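Tylactone synthase starter module and modules 1 & 2 (Streptomyces fradiae, PDB 2Z5L) carries the first ketoreductase of the tylosin polyketide synthase, which probably reduces a beta-keto group of the growing chain with NADPH and sets its stereochemistry. Local coordinates at residues 162-167 with 404-409; 121-126 with 357-362; 447-452 with 482-487. All blocks are in the same frame, centred on the assembly; numbering follows the deposited sequence.

Contact 1 (162-167 with 404-409)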
ATOM      1  N   GLY A 162       5.611   8.680  -2.546  1.00 34.40           N
ATOM      2  CA  GLY A 162       5.097   8.178  -3.812  1.00 31.11           C
ATOM      3  C   GLY A 162       4.392   6.834  -3.732  1.00 30.82           C
ATOM      4  O   GLY A 162       3.385   6.616  -4.411  1.00 30.88           O
ATOM      5  N   ALA A 163       4.921   5.916  -2.924  1.00 29.58           N
ATOM      6  CA  ALA A 163       4.313   4.590  -2.784  1.00 29.50           C
ATOM      7  C   ALA A 163       2.898   4.678  -2.216  1.00 29.65           C
ATOM      8  O   ALA A 163       2.016   3.917  -2.604  1.00 29.72           O
ATOM      9  CB  ALA A 163       5.186   3.702  -1.888  1.00 30.26           C
ATOM     10  N   GLN A 164       2.694   5.610  -1.288  1.00 28.89           N
ATOM     11  CA  GLN A 164       1.385   5.805  -0.666  1.00 29.52           C
ATOM     12  C   GLN A 164       0.312   6.196  -1.678  1.00 29.81           C
ATOM     13  O   GLN A 164      -0.803   5.662  -1.656  1.00 29.81           O
ATOM     14  CB  GLN A 164       1.466   6.887   0.406  1.00 27.07           C
ATOM     15  CG  GLN A 164       2.091   6.447   1.718  1.00 26.95           C
ATOM     16  CD  GLN A 164       1.830   7.462   2.825  1.00 29.32           C
ATOM     17  OE1 GLN A 164       0.694   7.887   3.013  1.00 28.11           O
ATOM     18  NE2 GLN A 164       2.876   7.854   3.558  1.00 29.97           N
ATOM     19  N   LEU A 165       0.664   7.137  -2.554  1.00 28.60           N
ATOM     20  CA  LEU A 165      -0.238   7.647  -3.587  1.00 28.04           C
ATOM     21  C   LEU A 165      -0.662   6.549  -4.563  1.00 28.05           C
ATOM     22  O   LEU A 165      -1.811   6.502  -5.010  1.00 25.66           O
ATOM     23  CB  LEU A 165       0.438   8.791  -4.367  1.00 28.42           C
ATOM     24  CG  LEU A 165      -0.189  10.187  -4.363  1.00 30.36           C
ATOM     25  CD1 LEU A 165       0.452  11.009  -5.480  1.00 27.13           C
ATOM     26  CD2 LEU A 165      -1.691  10.098  -4.583  1.00 26.99           C
ATOM     27  N   TRP A 166       0.271   5.680  -4.932  1.00 28.79           N
ATOM     28  CA  TRP A 166      -0.091   4.605  -5.848  1.00 29.68           C
ATOM     29  C   TRP A 166      -1.098   3.716  -5.144  1.00 30.70           C
ATOM     30  O   TRP A 166      -2.064   3.265  -5.756  1.00 29.74           O
ATOM     31  CB  TRP A 166       1.142   3.814  -6.267  1.00 32.41           C
ATOM     32  CG  TRP A 166       1.886   4.476  -7.381  1.00 34.84           C
ATOM     33  CD1 TRP A 166       2.538   5.685  -7.346  1.00 35.83           C
ATOM     34  CD2 TRP A 166       2.032   3.979  -8.711  1.00 35.23           C
ATOM     35  NE1 TRP A 166       3.080   5.966  -8.578  1.00 33.98           N
ATOM     36  CE2 TRP A 166       2.784   4.937  -9.433  1.00 35.82           C
ATOM     37  CE3 TRP A 166       1.601   2.817  -9.368  1.00 34.69           C
ATOM     38  CZ2 TRP A 166       3.111   4.767 -10.776  1.00 34.67           C
ATOM     39  CZ3 TRP A 166       1.928   2.649 -10.707  1.00 34.98           C
ATOM     40  CH2 TRP A 166       2.677   3.623 -11.397  1.00 36.52           C
ATOM     41  N   GLY A 167      -0.885   3.500  -3.843  1.00 30.08           N
ATOM     42  CA  GLY A 167      -1.805   2.680  -3.085  1.00 27.79           C
ATOM     43  C   GLY A 167      -3.199   3.271  -3.116  1.00 26.27           C
ATOM     44  O   GLY A 167      -4.174   2.589  -3.423  1.00 24.72           O
ATOM     45  N   TYR A 404      -6.377   2.927   4.122  1.00 19.17           N
ATOM     46  CA  TYR A 404      -5.744   1.663   4.483  1.00 20.79           C
ATOM     47  C   TYR A 404      -4.753   1.206   3.401  1.00 20.24           C
ATOM     48  O   TYR A 404      -3.706   0.611   3.696  1.00 18.73           O
ATOM     49  CB  TYR A 404      -6.815   0.591   4.707  1.00 20.89           C
ATOM     50  CG  TYR A 404      -6.324  -0.621   5.458  1.00 24.86           C
ATOM     51  CD1 TYR A 404      -5.801  -0.497   6.750  1.00 25.47           C
ATOM     52  CD2 TYR A 404      -6.448  -1.903   4.914  1.00 24.28           C
ATOM     53  CE1 TYR A 404      -5.427  -1.612   7.483  1.00 25.48           C
ATOM     54  CE2 TYR A 404      -6.078  -3.025   5.638  1.00 25.54           C
ATOM     55  CZ  TYR A 404      -5.570  -2.873   6.925  1.00 26.05           C
ATOM     56  OH  TYR A 404      -5.238  -3.974   7.674  1.00 30.88           O
ATOM     57  N   ALA A 405      -5.099   1.471   2.144  1.00 21.55           N
ATOM     58  CA  ALA A 405      -4.226   1.092   1.035  1.00 20.23           C
ATOM     59  C   ALA A 405      -2.979   1.953   0.995  1.00 22.38           C
ATOM     60  O   ALA A 405      -1.894   1.469   0.631  1.00 20.75           O
ATOM     61  CB  ALA A 405      -4.966   1.186  -0.285  1.00 17.63           C
ATOM     62  N   ALA A 406      -3.120   3.227   1.354  1.00 21.97           N
ATOM     63  CA  ALA A 406      -1.950   4.090   1.353  1.00 21.63           C
ATOM     64  C   ALA A 406      -0.980   3.553   2.405  1.00 22.40           C
ATOM     65  O   ALA A 406       0.199   3.337   2.120  1.00 23.67           O
ATOM     66  CB  ALA A 406      -2.338   5.537   1.664  1.00 24.62           C
ATOM     67  N   ALA A 407      -1.499   3.286   3.602  1.00 21.28           N
ATOM     68  CA  ALA A 407      -0.682   2.803   4.714  1.00 19.17           C
ATOM     69  C   ALA A 407       0.031   1.480   4.432  1.00 21.07           C
ATOM     70  O   ALA A 407       1.225   1.332   4.700  1.00 16.84           O
ATOM     71  CB  ALA A 407      -1.539   2.673   5.968  1.00 20.51           C
ATOM     72  N   ASN A 408      -0.707   0.509   3.911  1.00 18.57           N
ATOM     73  CA  ASN A 408      -0.120  -0.777   3.598  1.00 19.92           C
ATOM     74  C   ASN A 408       0.890  -0.620   2.454  1.00 20.67           C
ATOM     75  O   ASN A 408       1.977  -1.209   2.499  1.00 22.74           O
ATOM     76  CB  ASN A 408      -1.229  -1.793   3.311  1.00 20.47           C
ATOM     77  CG  ASN A 408      -1.895  -2.267   4.592  1.00 22.28           C
ATOM     78  OD1 ASN A 408      -1.284  -2.994   5.378  1.00 27.95           O
ATOM     79  ND2 ASN A 408      -3.130  -1.841   4.821  1.00 25.42           N
ATOM     80  N   ALA A 409       0.570   0.203   1.458  1.00 21.62           N
ATOM     81  CA  ALA A 409       1.516   0.437   0.370  1.00 24.33           C
ATOM     82  C   ALA A 409       2.854   0.911   0.985  1.00 25.15           C
ATOM     83  O   ALA A 409       3.924   0.502   0.537  1.00 26.34           O
ATOM     84  CB  ALA A 409       0.961   1.492  -0.601  1.00 24.62           C
TER
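With chi1 at -77°, Gln-164 turns CG opposite its own carbonyl carbon, and beyond CG the chain is extended, which carries it past the backbone of Ala-406. Its CG lies 3.7 Å from Ala-406 O, while OE1 comes alongside the methyl of Ala-406, 4.1 Å from CB. The amide's stronger polar tie is to its own helix, where NE2 bonds Asp-160 OD1. Around this pair the two helices come very near: their short axes approach to 7.2 Å at 140°, roughly antiparallel but well inclined, and the CA atoms of Gln-164 and Ala-406 are 4.3 Å apart. Such proximity rests on small residues. The CB of Ala-409 fits between Ala-163 O, at 3.3 Å, and Gly-167 CA, at 3.9 Å. One turn away along helix 402-419, Ala-405 CB meets Gly-167 O at 3.5 Å. No conventional hydrogen bond crosses; the polar component is a CA-H...O contact from Ala-406 CA to Gln-164 O at 3.6 Å, with 142° at the hydrogen. On the same helix as Ala-406, the spacing of Tyr-404 and Asn-408 matches the Tyr-x-x-x-Asn pattern of polyketide ketoreductases, and Asn-408 OD1 bonds Lys-366 NZ, which is consistent with an active site on that side of helix 402-419. Helix 119-135 meets Gln-164 through Val-122, helix 356-376 touches both Gln-164 and Ala-406 through Phe-359, and Asn-408 lies against Ser-391 of strand 386-391.

Contact 2 (121-126 with 357-362); sequences AVRTSI and ESFETV
Helices 119-135 and 356-376 run in broadly opposite directions here, at 138°, but their short axes stay 11.8 Å apart and the nearest CA atoms, those of Arg-123 and Phe-359, are separated by 8.2 Å, a spacing that only sizeable side chains can bridge. The apolar bridge is Phe-359. Its CG stands anti to the backbone N (chi1 -178°), which sends the ring out from its helix toward Val-122 and Ile-126. The CD1 methyl of Ile-126 comes within 3.7 Å of Phe-359 CE2, and CG1 of Val-122 meets the far end of the ring at 4.1 Å from CZ, the valine side chain crossing that of the phenylalanine at about a right angle. At the more exposed border, the extended chain of Arg-123 meets Glu-360, whose own chain bends at chi2. NE and NH2 of Arg-123 grip the single oxygen OE2 side-on, NE at 3.0 Å and NH2 at 2.5 Å from OE2 of Glu-360; the second length is short and best read with caution, but both nitrogens support the salt bridge. The oxygen lies close to the guanidinium plane, yet both nitrogens reach it from the same face, above the carboxylate plane; the two planes are 45° apart. OE2 thus takes two donors from one arginine and also sits at the edge of the Phe-359 ring, in its plane. The guanidinium has a further partner in Asp-120, bound through NH1, so carboxylates on both helices should help to fix its orientation. Helix 356-376 belongs to the ketoreductase domain, a short-chain dehydrogenase/reductase of Rossmann type. Its pairing with a helix from the N-terminal part of the chain is consistent with polyketide ketoreductases, in which two Rossmann-like halves join through helices much as the subunits of a dimeric relative do.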
ATOM      1  N   ALA A 121       1.722  15.802   0.930  1.00 32.77           N
ATOM      2  CA  ALA A 121       1.454  15.765  -0.499  1.00 30.44           C
ATOM      3  C   ALA A 121       0.364  14.741  -0.770  1.00 27.64           C
ATOM      4  O   ALA A 121      -0.519  14.979  -1.584  1.00 27.32           O
ATOM      5  CB  ALA A 121       2.730  15.404  -1.265  1.00 29.32           C
ATOM      6  N   VAL A 122       0.462  13.589  -0.110  1.00 26.48           N
ATOM      7  CA  VAL A 122      -0.529  12.526  -0.255  1.00 24.88           C
ATOM      8  C   VAL A 122      -1.876  13.024   0.245  1.00 25.43           C
ATOM      9  O   VAL A 122      -2.916  12.797  -0.377  1.00 25.71           O
ATOM     10  CB  VAL A 122      -0.135  11.290   0.541  1.00 24.75           C
ATOM     11  CG1 VAL A 122      -1.115  10.143   0.246  1.00 21.16           C
ATOM     12  CG2 VAL A 122       1.274  10.885   0.166  1.00 26.30           C
ATOM     13  N   ARG A 123      -1.848  13.716   1.379  1.00 25.00           N
ATOM     14  CA  ARG A 123      -3.068  14.253   1.948  1.00 25.71           C
ATOM     15  C   ARG A 123      -3.699  15.245   0.977  1.00 25.64           C
ATOM     16  O   ARG A 123      -4.897  15.161   0.698  1.00 25.01           O
ATOM     17  CB  ARG A 123      -2.783  14.930   3.290  1.00 27.85           C
ATOM     18  CG  ARG A 123      -2.234  13.985   4.357  1.00 28.58           C
ATOM     19  CD  ARG A 123      -2.157  14.694   5.700  1.00 31.05           C
ATOM     20  NE  ARG A 123      -1.537  13.868   6.729  1.00 32.09           N
ATOM     21  CZ  ARG A 123      -0.226  13.789   6.936  1.00 36.00           C
ATOM     22  NH1 ARG A 123       0.616  14.495   6.188  1.00 36.07           N
ATOM     23  NH2 ARG A 123       0.245  13.000   7.889  1.00 35.38           N
ATOM     24  N   THR A 124      -2.884  16.154   0.440  1.00 22.40           N
ATOM     25  CA  THR A 124      -3.370  17.158  -0.495  1.00 23.10           C
ATOM     26  C   THR A 124      -3.800  16.542  -1.820  1.00 22.85           C
ATOM     27  O   THR A 124      -4.662  17.093  -2.496  1.00 23.68           O
ATOM     28  CB  THR A 124      -2.309  18.232  -0.798  1.00 24.40           C
ATOM     29  OG1 THR A 124      -1.698  18.678   0.422  1.00 27.43           O
ATOM     30  CG2 THR A 124      -2.972  19.430  -1.473  1.00 25.03           C
ATOM     31  N   SER A 125      -3.191  15.413  -2.185  1.00 23.57           N
ATOM     32  CA  SER A 125      -3.520  14.725  -3.425  1.00 23.64           C
ATOM     33  C   SER A 125      -4.902  14.103  -3.278  1.00 24.33           C
ATOM     34  O   SER A 125      -5.733  14.167  -4.192  1.00 24.30           O
ATOM     35  CB  SER A 125      -2.480  13.635  -3.741  1.00 25.16           C
ATOM     36  OG  SER A 125      -1.231  14.205  -4.106  1.00 23.99           O
ATOM     37  N   ILE A 126      -5.147  13.496  -2.122  1.00 24.09           N
ATOM     38  CA  ILE A 126      -6.443  12.897  -1.850  1.00 24.28           C
ATOM     39  C   ILE A 126      -7.481  14.018  -1.885  1.00 25.70           C
ATOM     40  O   ILE A 126      -8.554  13.864  -2.476  1.00 25.01           O
ATOM     41  CB  ILE A 126      -6.414  12.147  -0.480  1.00 22.54           C
ATOM     42  CG1 ILE A 126      -5.611  10.854  -0.659  1.00 22.21           C
ATOM     43  CG2 ILE A 126      -7.845  11.854   0.023  1.00 20.73           C
ATOM     44  CD1 ILE A 126      -5.377  10.087   0.588  1.00 24.58           C
ATOM     45  N   GLU A 357      -8.548  13.279   9.621  1.00 36.80           N
ATOM     46  CA  GLU A 357      -8.334  12.586  10.891  1.00 36.66           C
ATOM     47  C   GLU A 357      -8.303  11.072  10.699  1.00 34.65           C
ATOM     48  O   GLU A 357      -7.448  10.391  11.259  1.00 30.93           O
ATOM     49  CB  GLU A 357      -9.446  12.932  11.894  1.00 41.19           C
ATOM     50  CG  GLU A 357      -9.460  14.394  12.377  1.00 46.89           C
ATOM     51  CD  GLU A 357      -9.875  15.390  11.291  1.00 48.69           C
ATOM     52  OE1 GLU A 357      -9.737  16.616  11.526  1.00 50.97           O
ATOM     53  OE2 GLU A 357     -10.342  14.949  10.214  1.00 48.59           O
ATOM     54  N   SER A 358      -9.244  10.543   9.914  1.00 33.16           N
ATOM     55  CA  SER A 358      -9.300   9.093   9.690  1.00 31.53           C
ATOM     56  C   SER A 358      -8.031   8.561   9.014  1.00 28.90           C
ATOM     57  O   SER A 358      -7.557   7.467   9.329  1.00 25.85           O
ATOM     58  CB  SER A 358     -10.540   8.715   8.860  1.00 29.74           C
ATOM     59  OG  SER A 358     -10.531   9.319   7.574  1.00 35.93           O
ATOM     60  N   PHE A 359      -7.484   9.351   8.093  1.00 27.36           N
ATOM     61  CA  PHE A 359      -6.272   8.962   7.376  1.00 28.02           C
ATOM     62  C   PHE A 359      -5.099   8.849   8.347  1.00 28.75           C
ATOM     63  O   PHE A 359      -4.210   8.009   8.186  1.00 26.40           O
ATOM     64  CB  PHE A 359      -5.954   9.977   6.266  1.00 28.48           C
ATOM     65  CG  PHE A 359      -4.735   9.629   5.450  1.00 28.63           C
ATOM     66  CD1 PHE A 359      -3.464  10.059   5.836  1.00 29.08           C
ATOM     67  CD2 PHE A 359      -4.856   8.872   4.297  1.00 30.42           C
ATOM     68  CE1 PHE A 359      -2.324   9.733   5.072  1.00 29.56           C
ATOM     69  CE2 PHE A 359      -3.730   8.540   3.525  1.00 28.56           C
ATOM     70  CZ  PHE A 359      -2.462   8.973   3.919  1.00 28.08           C
ATOM     71  N   GLU A 360      -5.099   9.699   9.364  1.00 29.50           N
ATOM     72  CA  GLU A 360      -4.030   9.664  10.348  1.00 32.02           C
ATOM     73  C   GLU A 360      -4.226   8.523  11.306  1.00 29.94           C
ATOM     74  O   GLU A 360      -3.284   7.837  11.687  1.00 30.75           O
ATOM     75  CB  GLU A 360      -3.967  10.982  11.121  1.00 36.35           C
ATOM     76  CG  GLU A 360      -3.315  12.096  10.344  1.00 40.55           C
ATOM     77  CD  GLU A 360      -1.913  11.712   9.884  1.00 43.73           C
ATOM     78  OE1 GLU A 360      -1.028  11.469  10.747  1.00 45.17           O
ATOM     79  OE2 GLU A 360      -1.709  11.636   8.653  1.00 46.62           O
ATOM     80  N   THR A 361      -5.469   8.323  11.705  1.00 29.17           N
ATOM     81  CA  THR A 361      -5.779   7.256  12.639  1.00 27.66           C
ATOM     82  C   THR A 361      -5.386   5.916  12.036  1.00 26.08           C
ATOM     83  O   THR A 361      -4.883   5.028  12.728  1.00 25.07           O
ATOM     84  CB  THR A 361      -7.272   7.283  12.971  1.00 27.22           C
ATOM     85  OG1 THR A 361      -7.572   8.492  13.684  1.00 28.37           O
ATOM     86  CG2 THR A 361      -7.654   6.086  13.808  1.00 28.44           C
ATOM     87  N   VAL A 362      -5.577   5.788  10.728  1.00 27.47           N
ATOM     88  CA  VAL A 362      -5.257   4.542  10.055  1.00 28.08           C
ATOM     89  C   VAL A 362      -3.767   4.301   9.884  1.00 30.18           C
ATOM     90  O   VAL A 362      -3.287   3.171  10.053  1.00 28.69           O
ATOM     91  CB  VAL A 362      -5.965   4.470   8.692  1.00 26.96           C
ATOM     92  CG1 VAL A 362      -5.500   3.230   7.901  1.00 23.78           C
ATOM     93  CG2 VAL A 362      -7.456   4.403   8.926  1.00 26.01           C
TER

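Contact 3 (447-452 with 482-487); sequences LSRRGL and WERFAP
A Schellman motif closes helix 442-450 at Gly-451 and presents its end to Phe-485 and Arg-484 at the start of helix 482-492. Gly-451 has a positive phi of 123°, and the turn is tied back by Leu-452 N to Leu-447 O at 3.0 Å and by Gly-451 N to Ser-448 O. The same Gly-451 N faces the edge of the Phe-485 ring, and the CA atoms of these two residues are 4.8 Å apart. Over one face of the Arg-450 guanidinium lies Phe-485 CE1; the group and the ring are 24° from parallel, and NH1 of Arg-450 comes to 3.1 Å from Phe-485 CZ. The guanidinium is held by outside partners, NH1 by Thr-489 OG1 and NH2 by Asn-398 OD1, which should limit its freedom to swing from the ring. Helix 442-450 follows strand 426-430 in the region where short-chain dehydrogenases commonly have their substrate-side loop and helix, and helix 482-492 begins soon after strand 474-477, so the contact joins a helix inserted between those strands to the helix after the second. Leu-452 CD2 touches Phe-485 CE1 at 4.0 Å, and Phe-498 meets the same ring edge-to-face. At the exposed border, Arg-484 extends alongside Arg-449, their guanidinium planes 13° apart and NE of Arg-449 4.7 Å from NH2 of Arg-484. Over the Arg-484 guanidinium stands Arg-449 O, 3.2 Å from Arg-484 NE, but the angle is too poor for a hydrogen bond.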
ATOM      1  N   LEU A 447     -14.228  -7.300  -0.758  1.00 38.03           N
ATOM      2  CA  LEU A 447     -13.254  -8.267  -1.261  1.00 37.68           C
ATOM      3  C   LEU A 447     -13.872  -9.656  -1.321  1.00 38.78           C
ATOM      4  O   LEU A 447     -13.559 -10.448  -2.203  1.00 38.75           O
ATOM      5  CB  LEU A 447     -12.031  -8.321  -0.343  1.00 35.80           C
ATOM      6  CG  LEU A 447     -11.067  -7.143  -0.343  1.00 36.25           C
ATOM      7  CD1 LEU A 447     -10.014  -7.341   0.749  1.00 33.96           C
ATOM      8  CD2 LEU A 447     -10.422  -7.023  -1.705  1.00 31.83           C
ATOM      9  N   SER A 448     -14.751  -9.938  -0.370  1.00 39.18           N
ATOM     10  CA  SER A 448     -15.405 -11.228  -0.300  1.00 42.65           C
ATOM     11  C   SER A 448     -16.225 -11.500  -1.552  1.00 43.83           C
ATOM     12  O   SER A 448     -16.006 -12.499  -2.234  1.00 46.53           O
ATOM     13  CB  SER A 448     -16.301 -11.285   0.934  1.00 42.71           C
ATOM     14  OG  SER A 448     -16.708 -12.615   1.195  1.00 44.99           O
ATOM     15  N   ARG A 449     -17.153 -10.601  -1.862  1.00 45.83           N
ATOM     16  CA  ARG A 449     -18.006 -10.767  -3.034  1.00 48.62           C
ATOM     17  C   ARG A 449     -17.200 -10.801  -4.325  1.00 47.98           C
ATOM     18  O   ARG A 449     -17.522 -11.554  -5.244  1.00 49.29           O
ATOM     19  CB  ARG A 449     -19.060  -9.654  -3.097  1.00 49.96           C
ATOM     20  CG  ARG A 449     -20.115  -9.748  -2.000  1.00 53.06           C
ATOM     21  CD  ARG A 449     -20.918 -11.052  -2.105  1.00 56.61           C
ATOM     22  NE  ARG A 449     -21.628 -11.386  -0.871  1.00 57.29           N
ATOM     23  CZ  ARG A 449     -22.579 -10.639  -0.318  1.00 59.28           C
ATOM     24  NH1 ARG A 449     -22.950  -9.497  -0.889  1.00 59.97           N
ATOM     25  NH2 ARG A 449     -23.160 -11.037   0.810  1.00 59.89           N
ATOM     26  N   ARG A 450     -16.145 -10.000  -4.393  1.00 48.09           N
ATOM     27  CA  ARG A 450     -15.317  -9.971  -5.589  1.00 48.74           C
ATOM     28  C   ARG A 450     -14.630 -11.318  -5.840  1.00 48.93           C
ATOM     29  O   ARG A 450     -14.111 -11.563  -6.931  1.00 50.92           O
ATOM     30  CB  ARG A 450     -14.267  -8.853  -5.493  1.00 48.82           C
ATOM     31  CG  ARG A 450     -14.835  -7.428  -5.615  1.00 46.80           C
ATOM     32  CD  ARG A 450     -13.762  -6.365  -5.328  1.00 45.49           C
ATOM     33  NE  ARG A 450     -12.662  -6.389  -6.286  1.00 43.60           N
ATOM     34  CZ  ARG A 450     -11.532  -5.698  -6.153  1.00 46.32           C
ATOM     35  NH1 ARG A 450     -10.587  -5.789  -7.085  1.00 46.61           N
ATOM     36  NH2 ARG A 450     -11.335  -4.922  -5.090  1.00 46.26           N
ATOM     37  N   GLY A 451     -14.630 -12.194  -4.838  1.00 49.16           N
ATOM     38  CA  GLY A 451     -14.001 -13.494  -5.013  1.00 48.52           C
ATOM     39  C   GLY A 451     -12.899 -13.928  -4.054  1.00 49.08           C
ATOM     40  O   GLY A 451     -12.325 -15.008  -4.234  1.00 49.16           O
ATOM     41  N   LEU A 452     -12.582 -13.117  -3.047  1.00 46.73           N
ATOM     42  CA  LEU A 452     -11.545 -13.514  -2.099  1.00 44.03           C
ATOM     43  C   LEU A 452     -12.127 -14.465  -1.071  1.00 43.44           C
ATOM     44  O   LEU A 452     -13.270 -14.308  -0.644  1.00 39.81           O
ATOM     45  CB  LEU A 452     -10.953 -12.315  -1.360  1.00 43.49           C
ATOM     46  CG  LEU A 452     -10.131 -11.275  -2.113  1.00 43.30           C
ATOM     47  CD1 LEU A 452      -9.253 -10.542  -1.102  1.00 43.96           C
ATOM     48  CD2 LEU A 452      -9.278 -11.921  -3.158  1.00 42.48           C
ATOM     49  N   TRP A 482     -10.503 -16.607  -8.898  1.00 50.73           N
ATOM     50  CA  TRP A 482     -10.326 -15.862 -10.138  1.00 53.67           C
ATOM     51  C   TRP A 482     -11.513 -15.949 -11.092  1.00 56.58           C
ATOM     52  O   TRP A 482     -11.759 -15.023 -11.866  1.00 56.29           O
ATOM     53  CB  TRP A 482      -9.072 -16.345 -10.858  1.00 53.44           C
ATOM     54  CG  TRP A 482      -7.793 -15.927 -10.199  1.00 54.99           C
ATOM     55  CD1 TRP A 482      -6.770 -16.741  -9.800  1.00 55.48           C
ATOM     56  CD2 TRP A 482      -7.372 -14.587  -9.918  1.00 54.58           C
ATOM     57  NE1 TRP A 482      -5.735 -15.990  -9.292  1.00 55.09           N
ATOM     58  CE2 TRP A 482      -6.080 -14.665  -9.355  1.00 54.15           C
ATOM     59  CE3 TRP A 482      -7.960 -13.328 -10.092  1.00 54.13           C
ATOM     60  CZ2 TRP A 482      -5.364 -13.533  -8.963  1.00 53.48           C
ATOM     61  CZ3 TRP A 482      -7.253 -12.203  -9.706  1.00 53.29           C
ATOM     62  CH2 TRP A 482      -5.963 -12.313  -9.146  1.00 53.62           C
ATOM     63  N   GLU A 483     -12.241 -17.060 -11.050  1.00 59.82           N
ATOM     64  CA  GLU A 483     -13.394 -17.234 -11.925  1.00 63.01           C
ATOM     65  C   GLU A 483     -14.555 -16.392 -11.420  1.00 63.78           C
ATOM     66  O   GLU A 483     -15.695 -16.558 -11.850  1.00 64.22           O
ATOM     67  CB  GLU A 483     -13.807 -18.712 -11.981  1.00 65.10           C
ATOM     68  CG  GLU A 483     -12.767 -19.630 -12.629  1.00 66.77           C
ATOM     69  CD  GLU A 483     -12.577 -19.363 -14.119  1.00 68.49           C
ATOM     70  OE1 GLU A 483     -11.634 -19.938 -14.705  1.00 69.32           O
ATOM     71  OE2 GLU A 483     -13.367 -18.587 -14.702  1.00 68.04           O
ATOM     72  N   ARG A 484     -14.255 -15.482 -10.504  1.00 64.77           N
ATOM     73  CA  ARG A 484     -15.277 -14.620  -9.934  1.00 65.58           C
ATOM     74  C   ARG A 484     -14.710 -13.232  -9.680  1.00 64.16           C
ATOM     75  O   ARG A 484     -15.452 -12.261  -9.568  1.00 65.03           O
ATOM     76  CB  ARG A 484     -15.781 -15.225  -8.626  1.00 67.63           C
ATOM     77  CG  ARG A 484     -16.947 -14.484  -8.008  1.00 70.79           C
ATOM     78  CD  ARG A 484     -17.385 -15.169  -6.729  1.00 73.26           C
ATOM     79  NE  ARG A 484     -18.521 -14.499  -6.101  1.00 76.10           N
ATOM     80  CZ  ARG A 484     -18.986 -14.800  -4.892  1.00 77.00           C
ATOM     81  NH1 ARG A 484     -18.409 -15.763  -4.183  1.00 77.30           N
ATOM     82  NH2 ARG A 484     -20.020 -14.135  -4.388  1.00 77.48           N
ATOM     83  N   PHE A 485     -13.387 -13.150  -9.604  1.00 62.82           N
ATOM     84  CA  PHE A 485     -12.703 -11.893  -9.351  1.00 61.76           C
ATOM     85  C   PHE A 485     -12.482 -11.109 -10.638  1.00 61.46           C
ATOM     86  O   PHE A 485     -12.897  -9.959 -10.750  1.00 62.13           O
ATOM     87  CB  PHE A 485     -11.351 -12.167  -8.696  1.00 61.09           C
ATOM     88  CG  PHE A 485     -10.740 -10.969  -8.033  1.00 60.22           C
ATOM     89  CD1 PHE A 485     -11.088 -10.628  -6.734  1.00 59.91           C
ATOM     90  CD2 PHE A 485      -9.814 -10.181  -8.707  1.00 60.46           C
ATOM     91  CE1 PHE A 485     -10.522  -9.518  -6.109  1.00 60.00           C
ATOM     92  CE2 PHE A 485      -9.240  -9.068  -8.094  1.00 60.06           C
ATOM     93  CZ  PHE A 485      -9.597  -8.737  -6.794  1.00 59.19           C
ATOM     94  N   ALA A 486     -11.816 -11.737 -11.603  1.00 60.57           N
ATOM     95  CA  ALA A 486     -11.523 -11.097 -12.880  1.00 59.81           C
ATOM     96  C   ALA A 486     -12.743 -10.411 -13.488  1.00 58.70           C
ATOM     97  O   ALA A 486     -12.706  -9.221 -13.794  1.00 59.41           O
ATOM     98  CB  ALA A 486     -10.952 -12.115 -13.860  1.00 59.59           C
ATOM     99  N   PRO A 487     -13.849 -11.146 -13.661  1.00 57.46           N
ATOM    100  CA  PRO A 487     -15.042 -10.527 -14.244  1.00 56.29           C
ATOM    101  C   PRO A 487     -15.634  -9.409 -13.386  1.00 54.64           C
ATOM    102  O   PRO A 487     -16.043  -8.368 -13.906  1.00 54.37           O
ATOM    103  CB  PRO A 487     -15.996 -11.710 -14.406  1.00 56.45           C
ATOM    104  CG  PRO A 487     -15.628 -12.598 -13.262  1.00 56.62           C
ATOM    105  CD  PRO A 487     -14.111 -12.548 -13.287  1.00 57.61           C
TER

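Contacts 1 and 2 are neighbours, with centres about 10 Å apart, and their segments alternate along the chain: 121-126, 162-167, 357-362, 404-409. Each pairs a helix of the N-terminal part with one from the ketoreductase range, so together helices 119-135, 160-175, 356-376 and 402-419 join the two halves. Phe-359 of contact 2 also packs on contact 1, its CZ 3.5 Å from Gln-164 OE1. Contact 3 comes later in sequence, its centre about 22 Å from that of contact 1 and 28 Å from that of contact 2. It joins helices 442-450 and 482-492 apart from the four-helix junction, and there Trp-482 bonds Tyr-29 of strand 28-35.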